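Local coordinates for polymerase X (Deinococcus radiodurans, PDB 2W9M), which probably extends DNA chains from deoxyribonucleoside triphosphates as a family X DNA polymerase, and also carries a zinc-binding PHP domain, at residues R12-L23 with F76-L85; I404-D414 with R437-H448. One frame throughout, in Å; residues are numbered along the deposited sequence.

Contact 1 of 2, residues R12-L23 with F76-L85; sequences RLVHALERTADL and FARSGTFAPL
Phe-76 and Phe-82 meet one side of the helix that carries Leu-13, Ala-16, Leu-17 and Thr-20. Most of the contact is apolar. Two leucine methyls one turn apart touch the rings obliquely: Leu-13 CD2 lies 3.3 Å from CD2 of Phe-76, and Leu-17 CD2 lies 3.5 Å from CZ of Phe-82. Ala-16 touches both rings through its single methyl, with CB 3.6 Å from Phe-82 CD2. CB of Phe-82, not its ring, lies over one face of the Phe-76 ring. CG of Phe-76 stands opposite its own backbone N (chi1 -175°), which extends the ring toward Leu-13 and Ala-16. An alanine in place of Phe-76 would remove the ring and would probably open a gap beside Leu-13 and Ala-16. Further along, Leu-85 CD2 packs against Leu-23 CD1 at 3.5 Å, and Pro-84 CB touches Thr-20 CG2. Leu-85 CD1 meets the edge of the Arg-19 guanidinium, near its plane, at NH1.

Polar groups meet this surface without any hydrogen bond between the segments. Arg-12 crosses Phe-76 at about a right angle, with NE 3.3 Å from CZ at the ring edge. The guanidinium and ring planes are 71° apart, so this is not a stack. Thr-20 OG1 sits in the plane of the Phe-82 ring, at its edge. It donates to Ala-16 O over 2.7 Å, within its own helix. That carbonyl also accepts from Thr-20 N, on the opposite face of its plane.

The contact lies in a helix-hairpin-helix region. It sets helix 10-26 against the end of helix 67-79, the turn at Gly-80 and the start of helix 83-91. Leu-73 of helix 67-79 touches both Leu-13 and Phe-82, while Leu-44 of helix 34-45 packs on Leu-17.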
loop_
_atom_site.group_PDB
_atom_site.type_symbol
_atom_site.label_atom_id
_atom_site.label_comp_id
_atom_site.label_asym_id
_atom_site.label_seq_id
_atom_site.Cartn_x
_atom_site.Cartn_y
_atom_site.Cartn_z
ATOM N N ARG A 12 20.282 2.561 27.888
ATOM C CA ARG A 12 19.150 2.459 26.973
ATOM C C ARG A 12 18.979 3.739 26.149
ATOM O O ARG A 12 18.583 3.689 24.983
ATOM C CB ARG A 12 17.860 2.152 27.738
ATOM C CG ARG A 12 16.776 1.581 26.853
ATOM C CD ARG A 12 15.393 2.079 27.228
ATOM N NE ARG A 12 14.461 1.826 26.135
ATOM C CZ ARG A 12 13.932 0.636 25.872
ATOM N NH1 ARG A 12 14.237 -0.407 26.634
ATOM N NH2 ARG A 12 13.099 0.487 24.851
ATOM N N LEU A 13 19.269 4.880 26.769
ATOM C CA LEU A 13 19.233 6.169 26.086
ATOM C C LEU A 13 20.300 6.216 24.994
ATOM O O LEU A 13 20.061 6.715 23.891
ATOM C CB LEU A 13 19.463 7.311 27.082
ATOM C CG LEU A 13 18.649 7.309 28.379
ATOM C CD1 LEU A 13 19.030 8.492 29.261
ATOM C CD2 LEU A 13 17.157 7.315 28.089
ATOM N N VAL A 14 21.482 5.696 25.305
ATOM C CA VAL A 14 22.560 5.657 24.330
ATOM C C VAL A 14 22.140 4.857 23.100
ATOM O O VAL A 14 22.518 5.187 21.977
ATOM C CB VAL A 14 23.845 5.051 24.922
ATOM C CG1 VAL A 14 24.969 5.106 23.906
ATOM C CG2 VAL A 14 24.243 5.787 26.183
ATOM N N HIS A 15 21.347 3.810 23.317
ATOM C CA HIS A 15 20.922 2.927 22.234
ATOM C C HIS A 15 19.893 3.595 21.319
ATOM O O HIS A 15 19.959 3.469 20.097
ATOM C CB HIS A 15 20.349 1.628 22.797
ATOM C CG HIS A 15 20.499 0.458 21.878
ATOM N ND1 HIS A 15 20.254 0.539 20.524
ATOM C CD2 HIS A 15 20.867 -0.822 22.117
ATOM C CE1 HIS A 15 20.470 -0.639 19.969
ATOM N NE2 HIS A 15 20.841 -1.484 20.913
ATOM N N ALA A 16 18.937 4.294 21.919
ATOM C CA ALA A 16 17.948 5.043 21.153
ATOM C C ALA A 16 18.625 6.137 20.337
ATOM O O ALA A 16 18.305 6.332 19.167
ATOM C CB ALA A 16 16.897 5.641 22.077
ATOM N N LEU A 17 19.565 6.846 20.958
ATOM C CA LEU A 17 20.326 7.884 20.264
ATOM C C LEU A 17 21.119 7.293 19.108
ATOM O O LEU A 17 21.227 7.905 18.048
ATOM C CB LEU A 17 21.269 8.612 21.229
ATOM C CG LEU A 17 20.611 9.509 22.283
ATOM C CD1 LEU A 17 21.639 10.056 23.261
ATOM C CD2 LEU A 17 19.845 10.639 21.619
ATOM N N GLU A 18 21.667 6.099 19.319
ATOM C CA GLU A 18 22.432 5.402 18.288
ATOM C C GLU A 18 21.546 4.804 17.198
ATOM O O GLU A 18 22.002 4.577 16.078
ATOM C CB GLU A 18 23.303 4.309 18.911
ATOM C CG GLU A 18 24.647 4.804 19.424
ATOM C CD GLU A 18 25.302 3.840 20.401
ATOM O OE1 GLU A 18 24.576 3.216 21.207
ATOM O OE2 GLU A 18 26.547 3.714 20.369
ATOM N N ARG A 19 20.284 4.544 17.526
ATOM C CA ARG A 19 19.356 3.975 16.554
ATOM C C ARG A 19 18.755 5.061 15.662
ATOM O O ARG A 19 18.310 4.779 14.549
ATOM C CB ARG A 19 18.249 3.179 17.250
ATOM C CG ARG A 19 17.459 2.271 16.310
ATOM C CD ARG A 19 16.452 1.408 17.060
ATOM N NE ARG A 19 17.082 0.555 18.069
ATOM C CZ ARG A 19 16.926 0.701 19.383
ATOM N NH1 ARG A 19 16.152 1.668 19.862
ATOM N NH2 ARG A 19 17.540 -0.125 20.220
ATOM N N THR A 20 18.751 6.298 16.155
ATOM C CA THR A 20 18.231 7.440 15.404
ATOM C C THR A 20 19.207 7.909 14.327
ATOM O O THR A 20 18.797 8.339 13.247
ATOM C CB THR A 20 17.912 8.632 16.327
ATOM O OG1 THR A 20 17.205 8.175 17.487
ATOM C CG2 THR A 20 17.068 9.666 15.589
ATOM N N ALA A 21 20.499 7.837 14.626
ATOM C CA ALA A 21 21.516 8.210 13.655
ATOM C C ALA A 21 21.550 7.181 12.535
ATOM O O ALA A 21 21.730 7.530 11.373
ATOM C CB ALA A 21 22.887 8.332 14.322
ATOM N N ASP A 22 21.375 5.912 12.897
ATOM C CA ASP A 22 21.332 4.829 11.919
ATOM C C ASP A 22 20.154 4.997 10.964
ATOM O O ASP A 22 20.281 4.758 9.762
ATOM C CB ASP A 22 21.257 3.468 12.621
ATOM C CG ASP A 22 22.606 3.008 13.157
ATOM O OD1 ASP A 22 23.641 3.307 12.522
ATOM O OD2 ASP A 22 22.628 2.337 14.213
ATOM N N LEU A 23 19.011 5.411 11.507
ATOM C CA LEU A 23 17.810 5.667 10.713
ATOM C C LEU A 23 17.989 6.850 9.755
ATOM O O LEU A 23 17.557 6.793 8.602
ATOM C CB LEU A 23 16.599 5.896 11.624
ATOM C CG LEU A 23 15.895 4.648 12.158
ATOM C CD1 LEU A 23 14.866 5.006 13.221
ATOM C CD2 LEU A 23 15.238 3.900 11.017
ATOM N N PHE A 76 12.110 11.054 27.351
ATOM C CA PHE A 76 12.280 9.613 27.221
ATOM C C PHE A 76 12.346 8.991 28.613
ATOM O O PHE A 76 11.752 7.940 28.867
ATOM C CB PHE A 76 13.525 9.283 26.390
ATOM C CG PHE A 76 13.705 7.814 26.121
ATOM C CD1 PHE A 76 12.649 6.931 26.270
ATOM C CD2 PHE A 76 14.925 7.321 25.692
ATOM C CE1 PHE A 76 12.812 5.581 26.021
ATOM C CE2 PHE A 76 15.095 5.975 25.439
ATOM C CZ PHE A 76 14.037 5.103 25.604
ATOM N N ALA A 77 13.055 9.658 29.518
ATOM C CA ALA A 77 13.088 9.252 30.916
ATOM C C ALA A 77 11.673 9.276 31.488
ATOM O O ALA A 77 11.223 8.308 32.105
ATOM C CB ALA A 77 13.999 10.170 31.711
ATOM N N ARG A 78 10.979 10.389 31.268
ATOM C CA ARG A 78 9.598 10.555 31.709
ATOM C C ARG A 78 8.654 9.596 30.982
ATOM O O ARG A 78 8.249 8.569 31.528
ATOM C CB ARG A 78 9.140 11.995 31.458
ATOM C CG ARG A 78 9.784 13.038 32.359
ATOM C CD ARG A 78 9.080 13.107 33.704
ATOM N NE ARG A 78 9.488 14.269 34.487
ATOM C CZ ARG A 78 8.873 14.675 35.594
ATOM N NH1 ARG A 78 7.814 14.014 36.047
ATOM N NH2 ARG A 78 9.310 15.744 36.247
ATOM N N SER A 79 8.314 9.953 29.746
ATOM C CA SER A 79 7.363 9.202 28.931
ATOM C C SER A 79 7.643 7.701 28.900
ATOM O O SER A 79 6.723 6.887 29.020
ATOM C CB SER A 79 7.342 9.760 27.499
ATOM O OG SER A 79 6.497 9.003 26.645
ATOM N N GLY A 80 8.912 7.338 28.748
ATOM C CA GLY A 80 9.275 5.955 28.499
ATOM C C GLY A 80 9.099 5.685 27.018
ATOM O O GLY A 80 8.719 4.588 26.604
ATOM N N THR A 81 9.374 6.716 26.223
ATOM C CA THR A 81 9.182 6.682 24.779
ATOM C C THR A 81 10.019 7.774 24.117
ATOM O O THR A 81 9.777 8.963 24.330
ATOM C CB THR A 81 7.703 6.900 24.416
ATOM O OG1 THR A 81 6.954 5.719 24.732
ATOM C CG2 THR A 81 7.556 7.209 22.937
ATOM N N PHE A 82 11.002 7.367 23.318
ATOM C CA PHE A 82 11.908 8.316 22.675
ATOM C C PHE A 82 11.229 9.017 21.504
ATOM O O PHE A 82 10.819 8.375 20.537
ATOM C CB PHE A 82 13.187 7.615 22.215
ATOM C CG PHE A 82 14.307 8.559 21.880
ATOM C CD1 PHE A 82 14.635 9.595 22.738
ATOM C CD2 PHE A 82 15.039 8.404 20.714
ATOM C CE1 PHE A 82 15.667 10.463 22.436
ATOM C CE2 PHE A 82 16.070 9.269 20.409
ATOM C CZ PHE A 82 16.385 10.300 21.273
ATOM N N ALA A 83 11.118 10.338 21.600
ATOM C CA ALA A 83 10.373 11.125 20.622
ATOM C C ALA A 83 10.833 10.901 19.180
ATOM O O ALA A 83 10.037 10.487 18.336
ATOM C CB ALA A 83 10.409 12.612 20.983
ATOM N N PRO A 84 12.116 11.174 18.894
ATOM C CA PRO A 84 12.647 11.043 17.531
ATOM C C PRO A 84 12.249 9.744 16.817
ATOM O O PRO A 84 11.988 9.780 15.613
ATOM C CB PRO A 84 14.161 11.101 17.748
ATOM C CG PRO A 84 14.310 11.993 18.929
ATOM C CD PRO A 84 13.145 11.664 19.831
ATOM N N LEU A 85 12.201 8.624 17.535
ATOM C CA LEU A 85 11.825 7.353 16.919
ATOM C C LEU A 85 10.342 7.301 16.561
ATOM O O LEU A 85 9.958 6.676 15.570
ATOM C CB LEU A 85 12.199 6.174 17.818
ATOM C CG LEU A 85 13.703 5.943 17.965
ATOM C CD1 LEU A 85 13.987 4.728 18.837
ATOM C CD2 LEU A 85 14.342 5.790 16.598
#

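Contact 2 of 2, residues I404-D414 with R437-H448; sequences ILDDGSLDFPD and RQTERLIRAVSH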
loop_
_atom_site.group_PDB
_atom_site.type_symbol
_atom_site.label_atom_id
_atom_site.label_comp_id
_atom_site.label_asym_id
_atom_site.label_seq_id
_atom_site.Cartn_x
_atom_site.Cartn_y
_atom_site.Cartn_z
ATOM N N ILE A 404 1.007 18.338 6.745
ATOM C CA ILE A 404 0.025 19.162 7.435
ATOM C C ILE A 404 0.465 19.363 8.881
ATOM O O ILE A 404 0.482 18.414 9.668
ATOM C CB ILE A 404 -1.365 18.499 7.417
ATOM C CG1 ILE A 404 -1.816 18.249 5.977
ATOM C CG2 ILE A 404 -2.373 19.357 8.156
ATOM C CD1 ILE A 404 -3.054 17.376 5.864
ATOM N N LEU A 405 0.845 20.590 9.226
ATOM C CA LEU A 405 1.280 20.895 10.586
ATOM C C LEU A 405 0.132 20.623 11.552
ATOM O O LEU A 405 -1.028 20.568 11.137
ATOM C CB LEU A 405 1.767 22.341 10.695
ATOM C CG LEU A 405 2.800 22.745 9.636
ATOM C CD1 LEU A 405 3.234 24.195 9.794
ATOM C CD2 LEU A 405 4.001 21.818 9.668
ATOM N N ASP A 406 0.451 20.441 12.831
ATOM C CA ASP A 406 -0.535 19.962 13.800
ATOM C C ASP A 406 -1.729 20.895 13.995
ATOM O O ASP A 406 -2.730 20.501 14.591
ATOM C CB ASP A 406 0.117 19.630 15.149
ATOM C CG ASP A 406 0.768 20.832 15.797
ATOM O OD1 ASP A 406 1.204 21.739 15.059
ATOM O OD2 ASP A 406 0.848 20.867 17.045
ATOM N N ASP A 407 -1.632 22.119 13.487
ATOM C CA ASP A 407 -2.733 23.071 13.616
ATOM C C ASP A 407 -3.598 23.169 12.356
ATOM O O ASP A 407 -4.607 23.876 12.341
ATOM C CB ASP A 407 -2.223 24.459 14.043
ATOM C CG ASP A 407 -1.279 25.089 13.025
ATOM O OD1 ASP A 407 -1.279 24.661 11.854
ATOM O OD2 ASP A 407 -0.541 26.025 13.400
ATOM N N GLY A 408 -3.207 22.456 11.303
ATOM C CA GLY A 408 -3.964 22.455 10.063
ATOM C C GLY A 408 -3.308 23.223 8.928
ATOM O O GLY A 408 -3.741 23.138 7.777
ATOM N N SER A 409 -2.258 23.973 9.247
ATOM C CA SER A 409 -1.540 24.748 8.241
ATOM C C SER A 409 -0.568 23.864 7.461
ATOM O O SER A 409 -0.259 22.752 7.884
ATOM C CB SER A 409 -0.801 25.921 8.892
ATOM O OG SER A 409 0.213 25.467 9.771
ATOM N N LEU A 410 -0.089 24.366 6.326
ATOM C CA LEU A 410 0.757 23.585 5.423
ATOM C C LEU A 410 2.252 23.883 5.585
ATOM O O LEU A 410 2.648 24.996 5.932
ATOM C CB LEU A 410 0.317 23.789 3.971
ATOM C CG LEU A 410 -0.737 22.835 3.398
ATOM C CD1 LEU A 410 -1.657 22.259 4.480
ATOM C CD2 LEU A 410 -1.533 23.524 2.300
ATOM N N ASP A 411 3.072 22.872 5.316
ATOM C CA ASP A 411 4.512 22.939 5.547
ATOM C C ASP A 411 5.247 23.948 4.647
ATOM O O ASP A 411 6.312 24.446 5.008
ATOM C CB ASP A 411 5.125 21.538 5.399
ATOM C CG ASP A 411 6.522 21.437 6.000
ATOM O OD1 ASP A 411 6.849 22.231 6.910
ATOM O OD2 ASP A 411 7.293 20.553 5.564
ATOM N N PHE A 412 4.683 24.244 3.480
ATOM C CA PHE A 412 5.271 25.232 2.573
ATOM C C PHE A 412 4.422 26.499 2.498
ATOM O O PHE A 412 3.200 26.440 2.610
ATOM C CB PHE A 412 5.421 24.654 1.163
ATOM C CG PHE A 412 6.586 23.723 1.003
ATOM C CD1 PHE A 412 7.805 24.011 1.588
ATOM C CD2 PHE A 412 6.468 22.575 0.234
ATOM C CE1 PHE A 412 8.879 23.163 1.432
ATOM C CE2 PHE A 412 7.536 21.725 0.068
ATOM C CZ PHE A 412 8.748 22.019 0.670
ATOM N N PRO A 413 5.073 27.654 2.299
ATOM C CA PRO A 413 4.354 28.921 2.126
ATOM C C PRO A 413 3.537 28.903 0.834
ATOM O O PRO A 413 3.862 28.141 -0.079
ATOM C CB PRO A 413 5.483 29.956 2.024
ATOM C CG PRO A 413 6.687 29.288 2.608
ATOM C CD PRO A 413 6.533 27.841 2.265
ATOM N N ASP A 414 2.500 29.732 0.755
ATOM C CA ASP A 414 1.620 29.760 -0.416
ATOM C C ASP A 414 2.355 30.048 -1.726
ATOM O O ASP A 414 2.034 29.466 -2.760
ATOM C CB ASP A 414 0.494 30.779 -0.224
ATOM C CG ASP A 414 -0.590 30.285 0.717
ATOM O OD1 ASP A 414 -0.400 29.220 1.345
ATOM O OD2 ASP A 414 -1.634 30.964 0.830
ATOM N N ARG A 437 -9.633 17.653 17.496
ATOM C CA ARG A 437 -8.490 18.432 17.032
ATOM C C ARG A 437 -7.968 17.922 15.689
ATOM O O ARG A 437 -7.577 18.706 14.823
ATOM C CB ARG A 437 -7.377 18.432 18.081
ATOM C CG ARG A 437 -7.269 19.734 18.862
ATOM C CD ARG A 437 -6.241 20.662 18.223
ATOM N NE ARG A 437 -4.951 20.600 18.908
ATOM C CZ ARG A 437 -3.774 20.796 18.318
ATOM N NH1 ARG A 437 -3.720 21.047 17.016
ATOM N NH2 ARG A 437 -2.651 20.727 19.026
ATOM N N GLN A 438 -7.970 16.603 15.523
ATOM C CA GLN A 438 -7.472 15.973 14.309
ATOM C C GLN A 438 -8.384 16.275 13.123
ATOM O O GLN A 438 -7.915 16.553 12.018
ATOM C CB GLN A 438 -7.359 14.460 14.508
ATOM C CG GLN A 438 -6.571 13.749 13.418
ATOM C CD GLN A 438 -5.074 13.885 13.603
ATOM O OE1 GLN A 438 -4.432 14.720 12.969
ATOM N NE2 GLN A 438 -4.509 13.066 14.484
ATOM N N THR A 439 -9.690 16.209 13.359
ATOM C CA THR A 439 -10.670 16.514 12.326
ATOM C C THR A 439 -10.543 17.959 11.842
ATOM O O THR A 439 -10.536 18.219 10.637
ATOM C CB THR A 439 -12.105 16.271 12.830
ATOM O OG1 THR A 439 -12.272 14.881 13.132
ATOM C CG2 THR A 439 -13.122 16.679 11.773
ATOM N N GLU A 440 -10.446 18.894 12.785
ATOM C CA GLU A 440 -10.295 20.307 12.451
ATOM C C GLU A 440 -9.027 20.529 11.632
ATOM O O GLU A 440 -9.007 21.325 10.697
ATOM C CB GLU A 440 -10.256 21.155 13.725
ATOM C CG GLU A 440 -10.185 22.655 13.483
ATOM C CD GLU A 440 -10.078 23.454 14.774
ATOM O OE1 GLU A 440 -9.267 24.405 14.821
ATOM O OE2 GLU A 440 -10.800 23.129 15.745
ATOM N N ARG A 441 -7.974 19.803 11.994
ATOM C CA ARG A 441 -6.690 19.877 11.309
ATOM C C ARG A 441 -6.817 19.536 9.825
ATOM O O ARG A 441 -6.351 20.281 8.963
ATOM C CB ARG A 441 -5.702 18.923 11.985
ATOM C CG ARG A 441 -4.392 18.699 11.249
ATOM C CD ARG A 441 -3.648 17.531 11.886
ATOM N NE ARG A 441 -2.210 17.546 11.632
ATOM C CZ ARG A 441 -1.386 16.569 11.998
ATOM N NH1 ARG A 441 -1.864 15.505 12.625
ATOM N NH2 ARG A 441 -0.087 16.651 11.740
ATOM N N LEU A 442 -7.458 18.412 9.533
ATOM C CA LEU A 442 -7.582 17.939 8.159
ATOM C C LEU A 442 -8.594 18.740 7.336
ATOM O O LEU A 442 -8.389 18.956 6.138
ATOM C CB LEU A 442 -7.903 16.440 8.137
ATOM C CG LEU A 442 -6.657 15.557 8.275
ATOM C CD1 LEU A 442 -6.903 14.361 9.159
ATOM C CD2 LEU A 442 -6.163 15.126 6.907
ATOM N N ILE A 443 -9.676 19.181 7.972
ATOM C CA ILE A 443 -10.647 20.042 7.304
ATOM C C ILE A 443 -9.970 21.327 6.845
ATOM O O ILE A 443 -10.204 21.805 5.733
ATOM C CB ILE A 443 -11.818 20.405 8.224
ATOM C CG1 ILE A 443 -12.714 19.193 8.452
ATOM C CG2 ILE A 443 -12.636 21.526 7.618
ATOM C CD1 ILE A 443 -13.850 19.461 9.399
ATOM N N ARG A 444 -9.127 21.874 7.715
ATOM C CA ARG A 444 -8.365 23.079 7.417
ATOM C C ARG A 444 -7.433 22.872 6.223
ATOM O O ARG A 444 -7.342 23.727 5.341
ATOM C CB ARG A 444 -7.559 23.498 8.648
ATOM C CG ARG A 444 -6.445 24.502 8.383
ATOM C CD ARG A 444 -6.813 25.885 8.882
ATOM N NE ARG A 444 -5.758 26.437 9.729
ATOM C CZ ARG A 444 -4.892 27.367 9.343
ATOM N NH1 ARG A 444 -4.956 27.870 8.116
ATOM N NH2 ARG A 444 -3.965 27.799 10.189
ATOM N N ALA A 445 -6.752 21.732 6.190
ATOM C CA ALA A 445 -5.788 21.447 5.129
ATOM C C ALA A 445 -6.438 21.189 3.771
ATOM O O ALA A 445 -5.933 21.650 2.751
ATOM C CB ALA A 445 -4.900 20.278 5.520
ATOM N N VAL A 446 -7.546 20.452 3.751
ATOM C CA VAL A 446 -8.222 20.148 2.490
ATOM C C VAL A 446 -9.056 21.327 1.997
ATOM O O VAL A 446 -9.615 21.283 0.905
ATOM C CB VAL A 446 -9.119 18.888 2.590
ATOM C CG1 VAL A 446 -8.280 17.650 2.890
ATOM C CG2 VAL A 446 -10.196 19.079 3.645
ATOM N N SER A 447 -9.131 22.380 2.805
ATOM C CA SER A 447 -9.868 23.586 2.432
ATOM C C SER A 447 -8.958 24.643 1.809
ATOM O O SER A 447 -9.419 25.709 1.399
ATOM C CB SER A 447 -10.583 24.177 3.652
ATOM O OG SER A 447 -11.681 23.374 4.058
ATOM N N HIS A 448 -7.662 24.347 1.749
ATOM C CA HIS A 448 -6.681 25.283 1.202
ATOM C C HIS A 448 -6.979 25.516 -0.277
ATOM O O HIS A 448 -7.424 24.609 -0.972
ATOM C CB HIS A 448 -5.269 24.724 1.397
ATOM C CG HIS A 448 -4.173 25.712 1.141
ATOM N ND1 HIS A 448 -3.793 26.094 -0.130
ATOM C CD2 HIS A 448 -3.351 26.371 1.991
ATOM C CE1 HIS A 448 -2.797 26.957 -0.047
ATOM N NE2 HIS A 448 -2.509 27.142 1.228
#
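Arg-441 reaches across to the backbone carbonyls of Ile-404 and Leu-405. It has the most surface buried by the contact. Its CG is anti to the backbone N (chi1 170°), and the chain runs extended from CG to NE. NH2 donates to Ile-404 O over 2.8 Å, nearly in line with the C=O bond. NE makes a longer bond of 3.3 Å to Leu-405 O, coming from above the carbonyl plane. Gly-408 N reaches that same oxygen from the opposite face, closing the type I turn 405-408. On its other side NH1 donates to Gln-438 OE1 over 2.7 Å, in the carbonyl plane; NH2 has a second acceptor in Ser-429 O.

Ile-404 is the second large contributor. Its CD1 lies 3.5 Å from Ala-445 CB and also touches Leu-442 CD2, while CG2 rests on the aliphatic part of Arg-441. With no side chain, Gly-408 lets the backbone lie against the helix, its CA 3.4 Å from Arg-441 O.

His-448 is the third. Leu-410 CD2 sits over one face of its imidazole, 3.7 Å from the ring centroid, in a CH-pi contact. At the ring edge NE2 donates to Asp-414 OD1 over 3.0 Å. OD1 lies in the plane of the imidazole, but NE2 comes from above the carboxylate plane. ND1 is hydrogen-bonded to Leu-450 N, so both ring nitrogens are engaged, which probably holds the ring's rotation.

The loop is pinned to the helix chiefly by the buried Arg-441, with a second polar tie from His-448 to Asp-414. The arginine side chain is about 7 Å from that of zinc ligand His-428 in the PHP part, so the Ser-429 bond is likely to steady that loop. Neutral carbonyls meet its charge, and their dipoles probably stabilise it.

How the contacts relate
Contact 1 closes before contact 2 opens along the chain. Their centres are 28 Å apart and their nearest atoms about 13 Å, so they do not touch. They share no helix, strand or sheet. Contact 1 is formed by helices and the turn between two of them, in the N-terminal helix-hairpin-helix region. Contact 2 joins the loop after strand 396-403 to helix 435-446, in the part built round the seven-stranded parallel sheet whose strands and following loops supply zinc ligands. Both come near the zinc cluster: the side chain of Leu-23 is about 12 Å from a zinc ion, and that of Ile-404 about 10 Å. The N-terminal helices thus lie near the metal centre of the PHP part.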